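Putative uncharacterized protein (Xanthomonas oryzae pv. oryzae, PDB 4KL0) binds calcium and is probably a nucleoside hydrolase-like effector, although its own activity is not established. Local coordinates at residues I175-G179 and Y317-T321; I48-L52 and L322-L326; D29-D35 and L146-A152; V63-L67 and A152-D156; L332-T337 and E354-K360. All blocks are in the same frame, centred on the assembly; numbering follows the deposited sequence.

Interaction 1: residues I175-G179 and Y317-T321; sequences ITIMG and YDPLT. With CA (calcium ion), chain B.
Tyr317 opens the helix side of this contact and meets Met178 of the strand 172-178, beside which the helix 317-325 packs. Tyr317 CB lies 3.8 Å from Met178 CG. The sulfur completes a Met-aromatic contact, with Met178 SD 5.3 Å from the centroid of the Tyr317 ring and 47° off its normal. The ring then leads away from the strand, and its OH bonds to Asn315.

Asp318 comes next. Its side chain crosses that of Met178 at about a right angle, and Asp318 OD1 sits 3.4 Å from Met178 CG. Asp318 OD2 binds the calcium ion at 2.4 Å, while Asp318 OD1 accepts a bond from a calcium-bound water. Asp35, Asp42 and the carbonyl of Ile151 complete the protein part of the site. The backbone N of Asp318 bonds to Asp41.

One turn on, Thr321 fills the space facing the strand. Its OG1 is anti to the carbonyl carbon (chi1 -59°), which turns it back to the helix, where Thr321 OG1 donates to Tyr317 O at 2.9 Å. That carbonyl also takes Thr321 N, from the opposite face of its plane. Thr321 OG1 also touches Met178 CB at 3.3 Å. Thr321 CG2 is anti to the backbone N and packs over the Ile177-Met178 peptide and against Thr176 CG2, 3.9 Å away.

No hydrogen bond joins strand to helix here. The Thr321 hydroxyl is satisfied within its own helix, so it can face carbon across the contact. The methionine packs beside one carboxylate oxygen, and the other is held by the metal.

Interaction 2: residues I48-L52 and L322-L326; sequences IAKQL and LLAAL
Leu322 pushes one methyl, CD2, into a hollow on the helix 41-54, made by Ile48, Ala49 and Leu52. The floor is Ala49 CB, 3.9 Å from Leu322 CD2. Ile48 CG1 forms one wall, 4.1 Å from Leu322 CD2, and the two side chains slide past each other. Leu52 CD1 forms another wall and meets Leu322 tip to tip, 4.0 Å from Leu322 CD2.

The bumps of the first helix are received in turn. Ile48 CG1 lies between the backbone N and the carbonyl carbon (chi1 69°), which sends Ile48 CD1 across to Leu323 CD2 at 3.9 Å, the side chains crossing at about a right angle. Leu52 CD1 fits among Leu322, Leu323 and Leu326. Just past the helix 317-325, Leu326 CD1 comes within 3.7 Å of Leu52 CD1.

The contact joins two helices on one face of the sheet. Leu58 of the strand 58-65 lies beneath and touches Leu52, Leu322 and Leu326. Leu368 and Leu365 of the helix 358-372 touch Ile48 and Leu323. All six residues are buried and meet through aliphatic carbon alone. No hydrogen bond joins the segments 48-52 and 322-326, so shape and exclusion of water hold them together.

Interaction 3: residues D29-D35 and L146-A152; sequences DTLLFTD and LGMVVIA. With CA (calcium ion), chain B.
Leu31 and Phe33 of one strand and Met148 and Val150 of the next share a face of the central parallel sheet, in a Rossmann-like alpha/beta fold. Five backbone hydrogen bonds join the strands, from Gly147 N to Asp29 O at one end to Ile151 N to Phe33 O at the other. The shortest is Val149 N to Leu31 O, 2.8 Å.

On this face the Phe33 ring leans toward the neighbouring strand. Its CG is anti to the carbonyl carbon (chi1 -58°), and the ring edge lies over the bonded backbone, with Val149 O near the ring plane, 3.5 Å from Phe33 CD2. Met148 bends at its thioether, so that its CE approaches the ring obliquely, 3.8 Å from Phe33 CE2. Leu31 spreads its two methyls: CD1 goes to Met148 CG and CD2 to Leu146 CD2. Helices 133-141 and 155-163 cover this side.

The other face carries Thr30, Leu32 and Val149. Leu32 CD1 touches both Val149 CG1 and Ile151 CD1, 3.8 Å from each. Thr34 and Ile151 lie side by side and point the same way, while the Thr34 hydroxyl bonds to Asp42.

Further along, both chains reach the calcium ion, which Asp42 and Asp318 also bind. Ala152 CB packs against the Asp35 carboxylate, 3.3 Å from its CG. Asp35 OD1 binds the calcium at 2.5 Å, and Ile151 O does so at 2.4 Å.

Interaction 4: residues V63-L67 and A152-D156; sequences VVVTL and AGMTD
Thr66 and Val64 make the close-packed part of this contact. The Thr66 methyl, CG2, rests against both Ala152 CB and Gly153 O, 3.6 Å from each. It lies between the backbone N and the carbonyl carbon of its own residue, while OG1 is anti to the N (chi1 -171°). Methyl and hydroxyl thus face different surroundings. Val64 CG1 lies against the carboxylate of Asp156, 3.7 Å from its CG, and the two side chains cross at an angle. Thr66 CB also touches Asp156 OD2. Phe33 of the intervening strand packs on Asp156 as well.

The contact lies at the C-terminal end of the parallel sheet of the Rossmann-like fold. Here the strand 58-65 runs out into a loop, and the chain after the strand 146-150 turns into the helix 155-163. Met154 is at the N-cap position of that helix.

The looser side holds three bridging waters, and no direct hydrogen bond crosses it. One water donates to both Val64 O and Asp156 OD2, the latter at 2.7 Å. A second accepts a hydrogen bond from Thr66 OG1 at 2.7 Å and donates to the same Asp156 OD2 at 2.8 Å. A third donates to Thr66 OG1 and to Thr155 OG1. Asp156 OD2 thus receives two water bonds, while Asp156 OD1 is held by the backbone N of Gln98. Thr155 OG1 has a further partner in Asp203.

Interaction 5: residues L332-T337 and E354-K360; sequences LLFQPT and EVVRPEK
Leu333 O, at the end of the helix 327-333, accepts two backbone donors from the chain that leads into the helix 358-372. Val356 N reaches Leu333 O at 3.1 Å, and Arg357 N, at the N-cap position, adds a weak bond at 3.4 Å. Next along, Glu354 O takes Gln335 N at 3.0 Å with an N-H...O angle of 165°. It also receives a CA-H...O contact from Phe334. The two chains make one isolated beta bridge here, Phe334 with Val355.

The side-chain bond is short. Thr337 OG1 donates to Glu354 OE2 at 2.6 Å, on the anti side of the carboxylate and 19° out of its plane. The glutamate chain bends at chi2 (73°), which brings the acid to the threonine. Glu354 OE1 is taken by the backbone N of Gly351, so both oxygens have partners.

Val355 CG2 lies at the edge of the Phe334 ring, 3.9 Å from Phe334 CE1. Leu333 CD2 rests on Lys360 CG at 3.8 Å, while the Lys360 amine forms a salt bridge with Glu18 of the helix 10-20.

The rest of the Phe334 ring packs on Leu320, Leu323 and Ala324 of the helix 317-325, and on Val350 of the strand 347-350.

In the fold
Interactions 1 and 4 lie at the C-terminal end of the parallel sheet, which the strand pair of interaction 3 also reaches. Interactions 1 and 3 meet at the calcium ion, and strands 172-178 and 146-150 are neighbours. Interactions 3 and 4 share Ala152. Helix 317-325 serves interactions 1 and 2, whose centres are about 10 Å apart; interaction 2 ties it to helix 41-54. Along the chain, the segments of interaction 2 enclose interactions 1 and 4 and alternate with those of interaction 3. Interaction 5 comes last. It lies about 27 Å from interaction 4, centre to centre, but touches interaction 2 through Phe334. Distant parts of the sequence thus build one metal site, with an apolar helix contact beside it.

Interaction 1: residues I175-G179 and Y317-T321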
# COMPACT_ATOMS: atom_id res chain seq x y z
N ILE A 175 1.95 -6.48 -12.35
CA ILE A 175 1.03 -5.60 -11.60
C ILE A 175 0.73 -6.34 -10.31
O ILE A 175 0.23 -7.48 -10.31
CB ILE A 175 -0.29 -5.35 -12.34
CG1 ILE A 175 -0.03 -4.69 -13.69
CG2 ILE A 175 -1.24 -4.52 -11.44
CD1 ILE A 175 -1.29 -4.52 -14.55
N THR A 176 1.00 -5.71 -9.17
CA THR A 176 0.81 -6.35 -7.88
C THR A 176 -0.21 -5.52 -7.13
O THR A 176 -0.10 -4.29 -7.10
CB THR A 176 2.13 -6.34 -7.03
OG1 THR A 176 3.18 -6.94 -7.80
CG2 THR A 176 2.01 -7.16 -5.75
N ILE A 177 -1.23 -6.17 -6.60
CA ILE A 177 -2.43 -5.42 -6.15
C ILE A 177 -2.81 -5.90 -4.76
O ILE A 177 -2.80 -7.12 -4.49
CB ILE A 177 -3.67 -5.74 -7.06
CG1 ILE A 177 -3.38 -5.38 -8.51
CG2 ILE A 177 -4.95 -5.00 -6.54
CD1 ILE A 177 -4.49 -5.91 -9.50
N MET A 178 -3.18 -4.99 -3.87
CA MET A 178 -3.73 -5.34 -2.57
C MET A 178 -5.23 -5.42 -2.80
O MET A 178 -5.92 -4.40 -2.93
CB MET A 178 -3.38 -4.21 -1.56
CG MET A 178 -3.57 -4.56 -0.08
SD MET A 178 -5.33 -4.76 0.51
CE MET A 178 -5.22 -6.53 0.94
N GLY A 179 -5.73 -6.64 -2.95
CA GLY A 179 -7.04 -6.76 -3.57
C GLY A 179 -7.67 -8.08 -3.18
O GLY A 179 -7.50 -8.53 -2.07
N TYR A 317 -1.26 -4.02 5.28
CA TYR A 317 -1.60 -4.63 4.02
C TYR A 317 -0.78 -4.08 2.88
O TYR A 317 -0.26 -4.81 2.06
CB TYR A 317 -3.08 -4.33 3.68
CG TYR A 317 -4.05 -4.66 4.79
CD1 TYR A 317 -4.51 -5.95 4.96
CD2 TYR A 317 -4.52 -3.66 5.63
CE1 TYR A 317 -5.42 -6.26 5.98
CE2 TYR A 317 -5.42 -3.94 6.66
CZ TYR A 317 -5.85 -5.24 6.82
OH TYR A 317 -6.76 -5.53 7.84
N ASP A 318 -0.67 -2.77 2.83
CA ASP A 318 -0.01 -2.18 1.69
C ASP A 318 1.52 -2.37 1.69
O ASP A 318 2.12 -2.60 0.61
CB ASP A 318 -0.38 -0.69 1.61
CG ASP A 318 -1.83 -0.48 1.26
OD1 ASP A 318 -2.54 -1.42 0.87
OD2 ASP A 318 -2.32 0.67 1.33
N PRO A 319 2.18 -2.29 2.85
CA PRO A 319 3.62 -2.55 2.82
C PRO A 319 3.91 -3.96 2.39
O PRO A 319 4.87 -4.16 1.65
CB PRO A 319 3.99 -2.40 4.29
CG PRO A 319 3.09 -1.34 4.77
CD PRO A 319 1.75 -1.66 4.12
N LEU A 320 3.10 -4.92 2.81
CA LEU A 320 3.33 -6.28 2.37
C LEU A 320 3.14 -6.41 0.86
O LEU A 320 3.79 -7.23 0.22
CB LEU A 320 2.39 -7.25 3.09
CG LEU A 320 2.83 -7.46 4.54
CD1 LEU A 320 1.66 -8.14 5.34
CD2 LEU A 320 4.07 -8.35 4.62
N THR A 321 2.20 -5.66 0.30
CA THR A 321 1.96 -5.70 -1.17
C THR A 321 3.21 -5.25 -1.91
O THR A 321 3.62 -5.87 -2.89
CB THR A 321 0.74 -4.83 -1.52
OG1 THR A 321 -0.38 -5.36 -0.80
CG2 THR A 321 0.43 -4.85 -2.99
CA CA B . -4.24 1.91 0.65
O HOH W 1 -4.96 -0.69 0.71
O HOH W 2 -5.05 1.40 2.95
O HOH W 3 -6.80 1.58 0.37

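Interaction 2: residues I48-L52 and L322-L326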
# COMPACT_ATOMS: atom_id res chain seq x y z
N ILE A 48 8.78 2.42 3.92
CA ILE A 48 9.65 1.33 3.48
C ILE A 48 10.17 1.46 2.06
O ILE A 48 11.27 0.99 1.80
CB ILE A 48 9.09 -0.05 3.69
CG1 ILE A 48 7.90 -0.34 2.79
CG2 ILE A 48 8.67 -0.25 5.19
CD1 ILE A 48 7.57 -1.83 2.70
N ALA A 49 9.42 2.10 1.16
CA ALA A 49 9.93 2.35 -0.19
C ALA A 49 11.16 3.24 -0.15
O ALA A 49 12.05 3.06 -0.98
CB ALA A 49 8.88 2.97 -1.10
N LYS A 50 11.22 4.20 0.77
CA LYS A 50 12.43 5.03 0.86
C LYS A 50 13.66 4.19 1.09
O LYS A 50 14.67 4.41 0.40
CB LYS A 50 12.31 6.06 1.99
CG LYS A 50 13.61 6.66 2.44
CD LYS A 50 14.30 7.42 1.32
CE LYS A 50 15.65 7.91 1.88
NZ LYS A 50 15.50 8.46 3.29
N GLN A 51 13.59 3.20 1.99
CA GLN A 51 14.75 2.38 2.26
C GLN A 51 15.02 1.45 1.09
O GLN A 51 16.18 1.19 0.73
CB GLN A 51 14.58 1.56 3.54
CG GLN A 51 15.85 0.80 3.90
CD GLN A 51 17.02 1.68 4.19
OE1 GLN A 51 16.89 2.88 4.57
NE2 GLN A 51 18.20 1.10 4.03
N LEU A 52 13.97 0.91 0.48
CA LEU A 52 14.18 0.05 -0.66
C LEU A 52 14.82 0.82 -1.81
O LEU A 52 15.59 0.24 -2.57
CB LEU A 52 12.87 -0.64 -1.07
CG LEU A 52 12.44 -1.65 -0.03
CD1 LEU A 52 10.92 -1.91 -0.24
CD2 LEU A 52 13.24 -3.00 -0.08
N LEU A 322 3.81 -4.16 -1.43
CA LEU A 322 5.06 -3.71 -2.00
C LEU A 322 6.18 -4.76 -1.87
O LEU A 322 6.90 -5.02 -2.88
CB LEU A 322 5.47 -2.35 -1.38
CG LEU A 322 6.84 -1.87 -1.92
CD1 LEU A 322 6.72 -1.61 -3.41
CD2 LEU A 322 7.27 -0.61 -1.23
N LEU A 323 6.29 -5.40 -0.71
CA LEU A 323 7.28 -6.45 -0.52
C LEU A 323 7.00 -7.58 -1.50
O LEU A 323 7.93 -8.18 -2.06
CB LEU A 323 7.33 -6.93 0.93
CG LEU A 323 7.79 -5.89 1.97
CD1 LEU A 323 7.95 -6.54 3.34
CD2 LEU A 323 9.15 -5.27 1.58
N ALA A 324 5.72 -7.85 -1.74
CA ALA A 324 5.37 -8.91 -2.70
C ALA A 324 5.67 -8.57 -4.16
O ALA A 324 5.74 -9.48 -5.01
CB ALA A 324 3.86 -9.33 -2.49
N ALA A 325 5.84 -7.26 -4.48
CA ALA A 325 6.02 -6.77 -5.82
C ALA A 325 7.45 -6.81 -6.29
O ALA A 325 7.69 -6.68 -7.51
CB ALA A 325 5.54 -5.28 -5.89
N LEU A 326 8.39 -6.89 -5.35
CA LEU A 326 9.83 -6.89 -5.70
C LEU A 326 10.37 -8.31 -5.53
O LEU A 326 10.17 -8.94 -4.48
CB LEU A 326 10.60 -5.96 -4.74
CG LEU A 326 10.08 -4.53 -4.57
CD1 LEU A 326 10.79 -3.77 -3.44
CD2 LEU A 326 10.15 -3.71 -5.86

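Interaction 3: residues D29-D35 and L146-A152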
# COMPACT_ATOMS: atom_id res chain seq x y z
N ASP A 29 12.14 0.54 -11.71
CA ASP A 29 11.32 1.76 -11.69
C ASP A 29 9.88 1.37 -11.38
O ASP A 29 9.38 0.38 -11.94
CB ASP A 29 11.39 2.50 -13.03
CG ASP A 29 12.58 3.42 -13.12
OD1 ASP A 29 13.40 3.42 -12.17
OD2 ASP A 29 12.71 4.16 -14.12
N THR A 30 9.23 2.15 -10.50
CA THR A 30 7.94 1.74 -9.91
C THR A 30 6.90 2.81 -10.03
O THR A 30 7.17 3.98 -9.73
CB THR A 30 8.14 1.36 -8.41
OG1 THR A 30 9.02 0.22 -8.30
CG2 THR A 30 6.80 1.01 -7.75
N LEU A 31 5.70 2.42 -10.47
CA LEU A 31 4.51 3.29 -10.56
C LEU A 31 3.54 2.84 -9.44
O LEU A 31 3.20 1.62 -9.36
CB LEU A 31 3.78 3.13 -11.91
CG LEU A 31 4.75 3.14 -13.10
CD1 LEU A 31 3.94 2.85 -14.41
CD2 LEU A 31 5.48 4.44 -13.19
N LEU A 32 3.17 3.78 -8.58
CA LEU A 32 2.36 3.47 -7.38
C LEU A 32 1.02 4.19 -7.47
O LEU A 32 0.93 5.38 -7.79
CB LEU A 32 3.16 3.90 -6.15
CG LEU A 32 2.57 3.64 -4.79
CD1 LEU A 32 2.44 2.11 -4.57
CD2 LEU A 32 3.47 4.21 -3.63
N PHE A 33 -0.05 3.45 -7.13
CA PHE A 33 -1.42 3.97 -7.12
C PHE A 33 -1.94 3.83 -5.70
O PHE A 33 -1.91 2.73 -5.14
CB PHE A 33 -2.28 3.12 -8.09
CG PHE A 33 -1.74 3.12 -9.48
CD1 PHE A 33 -2.28 4.00 -10.43
CD2 PHE A 33 -0.74 2.25 -9.84
CE1 PHE A 33 -1.71 4.02 -11.75
CE2 PHE A 33 -0.18 2.27 -11.14
CZ PHE A 33 -0.73 3.17 -12.09
N THR A 34 -2.31 4.94 -5.05
CA THR A 34 -2.38 4.97 -3.57
C THR A 34 -3.40 5.98 -3.05
O THR A 34 -3.85 6.86 -3.80
CB THR A 34 -1.00 5.33 -3.07
OG1 THR A 34 -0.95 5.42 -1.64
CG2 THR A 34 -0.52 6.65 -3.64
N ASP A 35 -3.89 5.78 -1.82
CA ASP A 35 -4.97 6.60 -1.24
C ASP A 35 -4.63 6.91 0.22
O ASP A 35 -5.30 6.46 1.13
CB ASP A 35 -6.34 5.88 -1.34
CG ASP A 35 -6.33 4.46 -0.72
OD1 ASP A 35 -5.26 4.00 -0.23
OD2 ASP A 35 -7.44 3.84 -0.67
N LEU A 146 8.92 -1.53 -16.16
CA LEU A 146 8.60 -0.93 -14.85
C LEU A 146 7.63 -1.86 -14.12
O LEU A 146 6.96 -2.72 -14.74
CB LEU A 146 7.93 0.42 -15.03
CG LEU A 146 8.77 1.59 -15.57
CD1 LEU A 146 8.79 1.59 -17.07
CD2 LEU A 146 8.33 2.94 -15.07
N GLY A 147 7.56 -1.71 -12.80
CA GLY A 147 6.53 -2.42 -12.04
C GLY A 147 5.39 -1.50 -11.65
O GLY A 147 5.59 -0.30 -11.48
N MET A 148 4.18 -2.04 -11.57
CA MET A 148 3.01 -1.22 -11.14
C MET A 148 2.56 -1.82 -9.84
O MET A 148 2.43 -3.03 -9.70
CB MET A 148 1.82 -1.31 -12.13
CG MET A 148 1.95 -0.50 -13.46
SD MET A 148 0.58 -0.80 -14.72
CE MET A 148 -0.89 -0.31 -13.79
N VAL A 149 2.37 -0.98 -8.84
CA VAL A 149 1.92 -1.46 -7.53
C VAL A 149 0.64 -0.74 -7.14
O VAL A 149 0.59 0.52 -7.11
CB VAL A 149 3.03 -1.20 -6.49
CG1 VAL A 149 2.51 -1.63 -5.12
CG2 VAL A 149 4.34 -1.99 -6.86
N VAL A 150 -0.40 -1.52 -6.88
CA VAL A 150 -1.74 -0.91 -6.62
C VAL A 150 -2.11 -1.15 -5.19
O VAL A 150 -2.30 -2.28 -4.76
CB VAL A 150 -2.78 -1.52 -7.57
CG1 VAL A 150 -4.17 -0.99 -7.26
CG2 VAL A 150 -2.32 -1.30 -9.04
N ILE A 151 -2.21 -0.06 -4.41
CA ILE A 151 -2.57 -0.19 -3.00
C ILE A 151 -3.74 0.73 -2.73
O ILE A 151 -3.88 1.19 -1.63
CB ILE A 151 -1.38 0.15 -2.07
CG1 ILE A 151 -0.71 1.49 -2.42
CG2 ILE A 151 -0.31 -0.98 -2.20
CD1 ILE A 151 0.37 1.93 -1.43
N ALA A 152 -4.63 0.89 -3.70
CA ALA A 152 -5.85 1.69 -3.59
C ALA A 152 -6.77 1.33 -4.70
O ALA A 152 -6.47 0.37 -5.41
CB ALA A 152 -5.52 3.23 -3.69
CA CA B . -4.24 1.91 0.65
O HOH W 3 -6.80 1.58 0.37
O HOH W 1 -4.96 -0.69 0.71
O HOH W 2 -5.05 1.40 2.95

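Interaction 4: residues V63-L67 and A152-D156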
# COMPACT_ATOMS: atom_id res chain seq x y z
N VAL A 63 3.65 8.66 -8.65
CA VAL A 63 2.58 8.22 -7.76
C VAL A 63 1.29 8.92 -8.17
O VAL A 63 1.25 10.15 -8.31
CB VAL A 63 2.98 8.59 -6.32
CG1 VAL A 63 1.88 8.24 -5.36
CG2 VAL A 63 4.25 7.87 -5.93
N VAL A 64 0.22 8.17 -8.39
CA VAL A 64 -1.06 8.79 -8.72
C VAL A 64 -2.04 8.44 -7.59
O VAL A 64 -2.13 7.31 -7.15
CB VAL A 64 -1.58 8.32 -10.06
CG1 VAL A 64 -2.91 8.96 -10.34
CG2 VAL A 64 -0.54 8.68 -11.19
N VAL A 65 -2.73 9.45 -7.09
CA VAL A 65 -3.49 9.33 -5.82
C VAL A 65 -4.99 9.34 -6.10
O VAL A 65 -5.53 10.20 -6.86
CB VAL A 65 -3.14 10.56 -4.92
CG1 VAL A 65 -3.99 10.60 -3.68
CG2 VAL A 65 -1.64 10.52 -4.54
N THR A 66 -5.72 8.44 -5.42
CA THR A 66 -7.16 8.34 -5.64
C THR A 66 -7.88 8.41 -4.28
O THR A 66 -7.24 8.73 -3.29
CB THR A 66 -7.51 7.05 -6.46
OG1 THR A 66 -8.89 7.03 -6.87
CG2 THR A 66 -7.21 5.75 -5.69
N LEU A 67 -9.20 8.23 -4.30
CA LEU A 67 -10.15 8.13 -3.18
C LEU A 67 -10.65 9.52 -2.75
O LEU A 67 -9.88 10.31 -2.17
CB LEU A 67 -9.58 7.36 -1.93
CG LEU A 67 -10.63 7.01 -0.88
CD1 LEU A 67 -11.52 5.83 -1.37
CD2 LEU A 67 -9.85 6.52 0.35
N ALA A 152 -4.63 0.89 -3.70
CA ALA A 152 -5.85 1.69 -3.59
C ALA A 152 -6.77 1.33 -4.70
O ALA A 152 -6.47 0.37 -5.41
CB ALA A 152 -5.52 3.23 -3.69
N GLY A 153 -7.84 2.12 -4.90
CA GLY A 153 -8.79 1.87 -5.99
C GLY A 153 -8.09 2.01 -7.32
O GLY A 153 -7.00 2.62 -7.45
N MET A 154 -8.72 1.44 -8.35
CA MET A 154 -7.99 1.21 -9.57
C MET A 154 -8.45 2.13 -10.71
O MET A 154 -8.08 1.86 -11.86
CB MET A 154 -8.16 -0.27 -9.96
CG MET A 154 -7.10 -1.11 -9.23
SD MET A 154 -7.52 -2.85 -8.85
CE MET A 154 -8.07 -2.64 -7.18
N THR A 155 -9.14 3.23 -10.41
CA THR A 155 -9.59 4.16 -11.49
C THR A 155 -8.42 4.56 -12.41
O THR A 155 -8.50 4.50 -13.66
CB THR A 155 -10.11 5.42 -10.83
OG1 THR A 155 -11.16 5.07 -9.93
CG2 THR A 155 -10.57 6.45 -11.85
N ASP A 156 -7.32 4.99 -11.81
CA ASP A 156 -6.14 5.45 -12.60
C ASP A 156 -5.29 4.32 -13.16
O ASP A 156 -4.74 4.45 -14.29
CB ASP A 156 -5.31 6.41 -11.75
CG ASP A 156 -6.18 7.49 -11.19
OD1 ASP A 156 -6.77 8.25 -11.99
OD2 ASP A 156 -6.33 7.58 -9.97
O HOH W 4 -4.60 6.13 -8.41
O HOH W 5 -8.70 8.66 -8.99
O HOH W 6 -9.92 4.47 -7.59

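Interaction 5: residues L332-T337 and E354-K360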
# COMPACT_ATOMS: atom_id res chain seq x y z
N LEU A 332 12.25 -13.78 -0.34
CA LEU A 332 12.54 -13.92 1.05
C LEU A 332 11.32 -14.37 1.87
O LEU A 332 11.46 -15.12 2.85
CB LEU A 332 13.03 -12.57 1.58
CG LEU A 332 14.22 -12.47 2.51
CD1 LEU A 332 15.42 -13.15 1.89
CD2 LEU A 332 14.49 -10.99 2.82
N LEU A 333 10.12 -13.89 1.51
CA LEU A 333 9.00 -13.99 2.44
C LEU A 333 7.84 -14.84 1.93
O LEU A 333 7.06 -15.35 2.75
CB LEU A 333 8.44 -12.58 2.76
CG LEU A 333 9.43 -11.55 3.31
CD1 LEU A 333 8.68 -10.22 3.43
CD2 LEU A 333 10.01 -11.95 4.66
N PHE A 334 7.69 -14.94 0.62
CA PHE A 334 6.45 -15.45 0.04
C PHE A 334 6.64 -16.60 -0.95
O PHE A 334 7.66 -16.73 -1.62
CB PHE A 334 5.67 -14.36 -0.71
CG PHE A 334 5.47 -13.10 0.06
CD1 PHE A 334 4.60 -13.04 1.12
CD2 PHE A 334 6.11 -11.91 -0.35
CE1 PHE A 334 4.43 -11.85 1.82
CE2 PHE A 334 5.89 -10.71 0.31
CZ PHE A 334 5.09 -10.68 1.40
N GLN A 335 5.60 -17.41 -1.05
CA GLN A 335 5.53 -18.44 -2.06
C GLN A 335 4.14 -18.34 -2.70
O GLN A 335 3.23 -19.09 -2.32
CB GLN A 335 5.69 -19.79 -1.38
CG GLN A 335 5.79 -20.98 -2.26
CD GLN A 335 5.87 -22.27 -1.42
OE1 GLN A 335 6.70 -22.37 -0.49
NE2 GLN A 335 4.97 -23.24 -1.71
N PRO A 336 3.96 -17.38 -3.64
CA PRO A 336 2.66 -17.12 -4.27
C PRO A 336 2.10 -18.37 -4.93
O PRO A 336 2.86 -19.21 -5.43
CB PRO A 336 2.99 -16.08 -5.36
CG PRO A 336 4.18 -15.34 -4.77
CD PRO A 336 5.00 -16.46 -4.13
N THR A 337 0.78 -18.52 -4.91
CA THR A 337 0.13 -19.68 -5.53
C THR A 337 -0.45 -19.33 -6.90
O THR A 337 -1.20 -18.36 -7.04
CB THR A 337 -0.98 -20.24 -4.56
OG1 THR A 337 -0.38 -20.67 -3.32
CG2 THR A 337 -1.81 -21.38 -5.22
N GLU A 354 0.57 -18.53 1.87
CA GLU A 354 1.64 -18.08 0.99
C GLU A 354 2.62 -17.15 1.69
O GLU A 354 3.67 -16.87 1.14
CB GLU A 354 1.04 -17.36 -0.23
CG GLU A 354 0.30 -18.26 -1.22
CD GLU A 354 -1.07 -18.75 -0.69
OE1 GLU A 354 -1.76 -18.06 0.11
OE2 GLU A 354 -1.47 -19.86 -1.10
N VAL A 355 2.28 -16.61 2.85
CA VAL A 355 3.26 -15.91 3.67
C VAL A 355 4.00 -16.95 4.49
O VAL A 355 3.55 -17.34 5.55
CB VAL A 355 2.59 -14.89 4.63
CG1 VAL A 355 3.67 -14.11 5.43
CG2 VAL A 355 1.72 -13.92 3.81
N VAL A 356 5.15 -17.39 3.98
CA VAL A 356 5.85 -18.54 4.58
C VAL A 356 6.82 -18.16 5.71
O VAL A 356 7.17 -19.00 6.58
CB VAL A 356 6.49 -19.40 3.49
CG1 VAL A 356 5.39 -20.00 2.59
CG2 VAL A 356 7.49 -18.59 2.68
N ARG A 357 7.22 -16.89 5.74
CA ARG A 357 8.09 -16.39 6.80
C ARG A 357 7.54 -15.15 7.51
O ARG A 357 8.13 -14.07 7.41
CB ARG A 357 9.52 -16.09 6.28
CG ARG A 357 10.21 -17.22 5.48
CD ARG A 357 10.66 -18.39 6.37
NE ARG A 357 11.34 -19.45 5.62
CZ ARG A 357 10.96 -20.74 5.62
NH1 ARG A 357 9.91 -21.14 6.34
NH2 ARG A 357 11.64 -21.64 4.91
N PRO A 358 6.44 -15.29 8.28
CA PRO A 358 5.82 -14.11 8.87
C PRO A 358 6.64 -13.39 9.93
O PRO A 358 6.51 -12.16 10.02
CB PRO A 358 4.50 -14.64 9.46
CG PRO A 358 4.76 -16.07 9.69
CD PRO A 358 5.76 -16.54 8.70
N GLU A 359 7.45 -14.09 10.74
CA GLU A 359 8.22 -13.34 11.76
C GLU A 359 9.34 -12.58 11.06
O GLU A 359 9.69 -11.47 11.47
CB GLU A 359 8.74 -14.21 12.92
CG GLU A 359 9.61 -13.44 13.97
CD GLU A 359 8.98 -12.14 14.56
OE1 GLU A 359 9.73 -11.13 14.66
OE2 GLU A 359 7.77 -12.12 14.96
N LYS A 360 9.86 -13.15 9.98
CA LYS A 360 10.84 -12.43 9.18
C LYS A 360 10.21 -11.22 8.45
O LYS A 360 10.83 -10.18 8.34
CB LYS A 360 11.54 -13.35 8.19
CG LYS A 360 12.60 -12.63 7.33
CD LYS A 360 13.84 -13.43 7.16
CE LYS A 360 13.71 -14.52 6.14
NZ LYS A 360 14.97 -15.34 6.17